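Local coordinates for protein 1H-3-hydroxy-4-oxoquinoline 2,4-dioxygenase (Pseudomonas putida, PDB 3IBT) that catalyses the cofactor-independent ring cleavage of 3-hydroxy-1H-quinolin-4-one by dioxygen, giving N-formylanthranilate and carbon monoxide, on an alpha/beta-hydrolase fold, at residues T72-L77 / N101-E106. Residues are numbered along the deposited sequence; the frame is centred on the assembly and turned at random.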
ATOM      1  N   THR A  72      -3.891 -11.844  -8.072  1.00 74.36           N
ATOM      2  CA  THR A  72      -5.126 -12.344  -7.462  1.00 73.89           C
ATOM      3  C   THR A  72      -5.600 -11.394  -6.348  1.00 73.64           C
ATOM      4  O   THR A  72      -6.806 -11.357  -6.086  1.00 73.00           O
ATOM      5  CB  THR A  72      -5.038 -13.809  -6.952  1.00 73.81           C
ATOM      6  OG1 THR A  72      -4.461 -13.841  -5.634  1.00 73.58           O
ATOM      7  CG2 THR A  72      -4.203 -14.675  -7.897  1.00 74.44           C
ATOM      8  N   LEU A  73      -4.683 -10.612  -5.724  1.00 73.06           N
ATOM      9  CA  LEU A  73      -5.105  -9.680  -4.651  1.00 72.06           C
ATOM     10  C   LEU A  73      -5.977  -8.606  -5.242  1.00 72.60           C
ATOM     11  O   LEU A  73      -7.018  -8.269  -4.677  1.00 72.77           O
ATOM     12  CB  LEU A  73      -3.945  -9.068  -3.894  1.00 71.17           C
ATOM     13  CG  LEU A  73      -3.268  -9.984  -2.886  1.00 69.35           C
ATOM     14  CD1 LEU A  73      -2.122  -9.236  -2.189  1.00 67.54           C
ATOM     15  CD2 LEU A  73      -4.227 -10.460  -1.885  1.00 65.60           C
ATOM     16  N   ALA A  74      -5.540  -8.093  -6.391  1.00 73.31           N
ATOM     17  CA  ALA A  74      -6.370  -7.333  -7.333  1.00 74.15           C
ATOM     18  C   ALA A  74      -7.740  -7.959  -7.563  1.00 75.13           C
ATOM     19  O   ALA A  74      -8.784  -7.286  -7.499  1.00 75.80           O
ATOM     20  CB  ALA A  74      -5.676  -7.267  -8.659  1.00 74.07           C
ATOM     21  N   GLN A  75      -7.730  -9.245  -7.882  1.00 75.32           N
ATOM     22  CA  GLN A  75      -8.949  -9.935  -8.175  1.00 75.98           C
ATOM     23  C   GLN A  75      -9.896  -9.928  -6.962  1.00 75.65           C
ATOM     24  O   GLN A  75     -11.097  -9.674  -7.100  1.00 75.61           O
ATOM     25  CB  GLN A  75      -8.618 -11.351  -8.631  1.00 76.94           C
ATOM     26  CG  GLN A  75      -8.043 -11.384 -10.027  1.00 78.34           C
ATOM     27  CD  GLN A  75      -9.092 -11.000 -11.044  1.00 79.66           C
ATOM     28  OE1 GLN A  75     -10.053 -11.844 -11.323  1.00 79.11           O
ATOM     29  NE2 GLN A  75      -8.949  -9.703 -11.587  1.00 77.45           N
ATOM     30  N   ASP A  76      -9.327 -10.212  -5.789  1.00 74.95           N
ATOM     31  CA  ASP A  76      -9.975  -9.997  -4.499  1.00 74.03           C
ATOM     32  C   ASP A  76     -10.766  -8.677  -4.470  1.00 73.47           C
ATOM     33  O   ASP A  76     -12.006  -8.668  -4.371  1.00 73.78           O
ATOM     34  CB  ASP A  76      -8.910  -9.993  -3.379  1.00 73.96           C
ATOM     35  CG  ASP A  76      -8.236 -11.347  -3.201  1.00 72.35           C
ATOM     36  OD1 ASP A  76      -8.865 -12.398  -3.981  1.00 71.05           O
ATOM     37  OD2 ASP A  76      -7.212 -11.390  -2.266  1.00 69.70           O
ATOM     38  N   LEU A  77     -10.038  -7.576  -4.572  1.00 72.10           N
ATOM     39  CA  LEU A  77     -10.636  -6.276  -4.477  1.00 71.38           C
ATOM     40  C   LEU A  77     -11.702  -6.018  -5.552  1.00 70.85           C
ATOM     41  O   LEU A  77     -12.643  -5.258  -5.307  1.00 70.54           O
ATOM     42  CB  LEU A  77      -9.544  -5.203  -4.548  1.00 71.30           C
ATOM     43  CG  LEU A  77      -9.658  -3.947  -3.685  1.00 70.75           C
ATOM     44  CD1 LEU A  77      -8.705  -2.971  -4.282  1.00 73.39           C
ATOM     45  CD2 LEU A  77     -11.046  -3.319  -3.628  1.00 70.39           C
ATOM     46  N   ASN A 101      -3.084  -1.586  -6.407  1.00 68.46           N
ATOM     47  CA  ASN A 101      -3.720  -0.334  -6.783  1.00 69.57           C
ATOM     48  C   ASN A 101      -3.647  -0.048  -8.301  1.00 70.34           C
ATOM     49  O   ASN A 101      -4.688   0.101  -8.972  1.00 70.91           O
ATOM     50  CB  ASN A 101      -3.055   0.793  -5.990  1.00 69.47           C
ATOM     51  CG  ASN A 101      -3.786   2.109  -6.102  1.00 71.16           C
ATOM     52  OD1 ASN A 101      -4.581   2.328  -7.030  1.00 73.37           O
ATOM     53  ND2 ASN A 101      -3.513   3.015  -5.157  1.00 69.81           N
ATOM     54  N   ILE A 102      -2.427  -0.004  -8.844  1.00 70.02           N
ATOM     55  CA  ILE A 102      -2.264   0.291 -10.251  1.00 69.85           C
ATOM     56  C   ILE A 102      -2.867  -0.776 -11.154  1.00 70.49           C
ATOM     57  O   ILE A 102      -3.370  -0.477 -12.241  1.00 70.49           O
ATOM     58  CB  ILE A 102      -0.802   0.578 -10.584  1.00 69.45           C
ATOM     59  CG1 ILE A 102      -0.380   1.790  -9.783  1.00 69.63           C
ATOM     60  CG2 ILE A 102      -0.609   0.928 -12.048  1.00 67.91           C
ATOM     61  CD1 ILE A 102      -1.227   2.995 -10.038  1.00 68.27           C
ATOM     62  N   ASP A 103      -2.843  -2.020 -10.701  1.00 71.34           N
ATOM     63  CA  ASP A 103      -3.461  -3.096 -11.473  1.00 72.38           C
ATOM     64  C   ASP A 103      -4.952  -2.801 -11.674  1.00 72.58           C
ATOM     65  O   ASP A 103      -5.521  -3.027 -12.752  1.00 72.27           O
ATOM     66  CB  ASP A 103      -3.286  -4.451 -10.786  1.00 72.55           C
ATOM     67  CG  ASP A 103      -3.328  -5.621 -11.781  1.00 75.49           C
ATOM     68  OD1 ASP A 103      -2.677  -5.514 -12.849  1.00 80.86           O
ATOM     69  OD2 ASP A 103      -3.990  -6.655 -11.518  1.00 75.96           O
ATOM     70  N   VAL A 104      -5.575  -2.264 -10.632  1.00 72.94           N
ATOM     71  CA  VAL A 104      -7.005  -2.060 -10.674  1.00 72.79           C
ATOM     72  C   VAL A 104      -7.279  -0.852 -11.541  1.00 73.28           C
ATOM     73  O   VAL A 104      -8.196  -0.880 -12.349  1.00 73.37           O
ATOM     74  CB  VAL A 104      -7.591  -1.950  -9.279  1.00 72.55           C
ATOM     75  CG1 VAL A 104      -8.995  -1.438  -9.338  1.00 71.55           C
ATOM     76  CG2 VAL A 104      -7.538  -3.296  -8.605  1.00 70.65           C
ATOM     77  N   CYS A 105      -6.449   0.178 -11.423  1.00 73.57           N
ATOM     78  CA  CYS A 105      -6.581   1.328 -12.309  1.00 74.15           C
ATOM     79  C   CYS A 105      -6.470   0.894 -13.748  1.00 74.72           C
ATOM     80  O   CYS A 105      -7.039   1.529 -14.633  1.00 74.81           O
ATOM     81  CB  CYS A 105      -5.521   2.372 -12.024  1.00 73.95           C
ATOM     82  SG  CYS A 105      -5.856   3.401 -10.578  1.00 74.79           S
ATOM     83  N   GLU A 106      -5.733  -0.193 -13.974  1.00 75.31           N
ATOM     84  CA  GLU A 106      -5.532  -0.722 -15.320  1.00 75.90           C
ATOM     85  C   GLU A 106      -6.642  -1.685 -15.723  1.00 75.49           C
ATOM     86  O   GLU A 106      -6.986  -1.753 -16.907  1.00 75.71           O
ATOM     87  CB  GLU A 106      -4.169  -1.413 -15.460  1.00 76.04           C
ATOM     88  CG  GLU A 106      -3.694  -1.629 -16.928  1.00 77.16           C
ATOM     89  CD  GLU A 106      -2.578  -2.686 -17.081  1.00 77.39           C
ATOM     90  OE1 GLU A 106      -1.901  -2.992 -16.075  1.00 79.59           O
ATOM     91  OE2 GLU A 106      -2.362  -3.210 -18.208  1.00 78.27           O
TER
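Ala74 and Val104 meet where two helix segments, 72-77 and 101-106, cross at -63°, their axes 9.2 Å apart at the closest point. The backbones come nearest at this pair, the CA of Ala74 lying 6.3 Å from the CA of Val104, a closeness the small methyl of alanine allows. Of the branched valine's two methyls it is CG2 that reaches across, standing 4.4 Å from Ala74 CB. One turn further along, Leu77 brings CD1 to 4.5 Å from Val104 CG2, so that this one methyl packs loosely against both apolar partners. Asp103 borders the alanine on another side: its CB points toward the facing helix and, with CG anti to the backbone N (chi1 -154°), OD2 lies 3.4 Å from Ala74 CB. This is a van der Waals contact and not a bond; OD1 makes a long, weak ion pair with Arg198, a charged partner for the buried carboxylate. No hydrogen bond joins the two segments, though Gln75 NE2 bonds weakly to Gln107 OE1 just beyond. Strand 89-94 links helices 70-83 and 97-107, which pack side by side on the sheet, as in other alpha/beta-hydrolases. Leu77 and Val104 both rest on Met91 of that central strand, while Leu77, long enough to span from helix to sheet, also reaches Phe25 and Leu27 on the adjoining parallel strand 23-27.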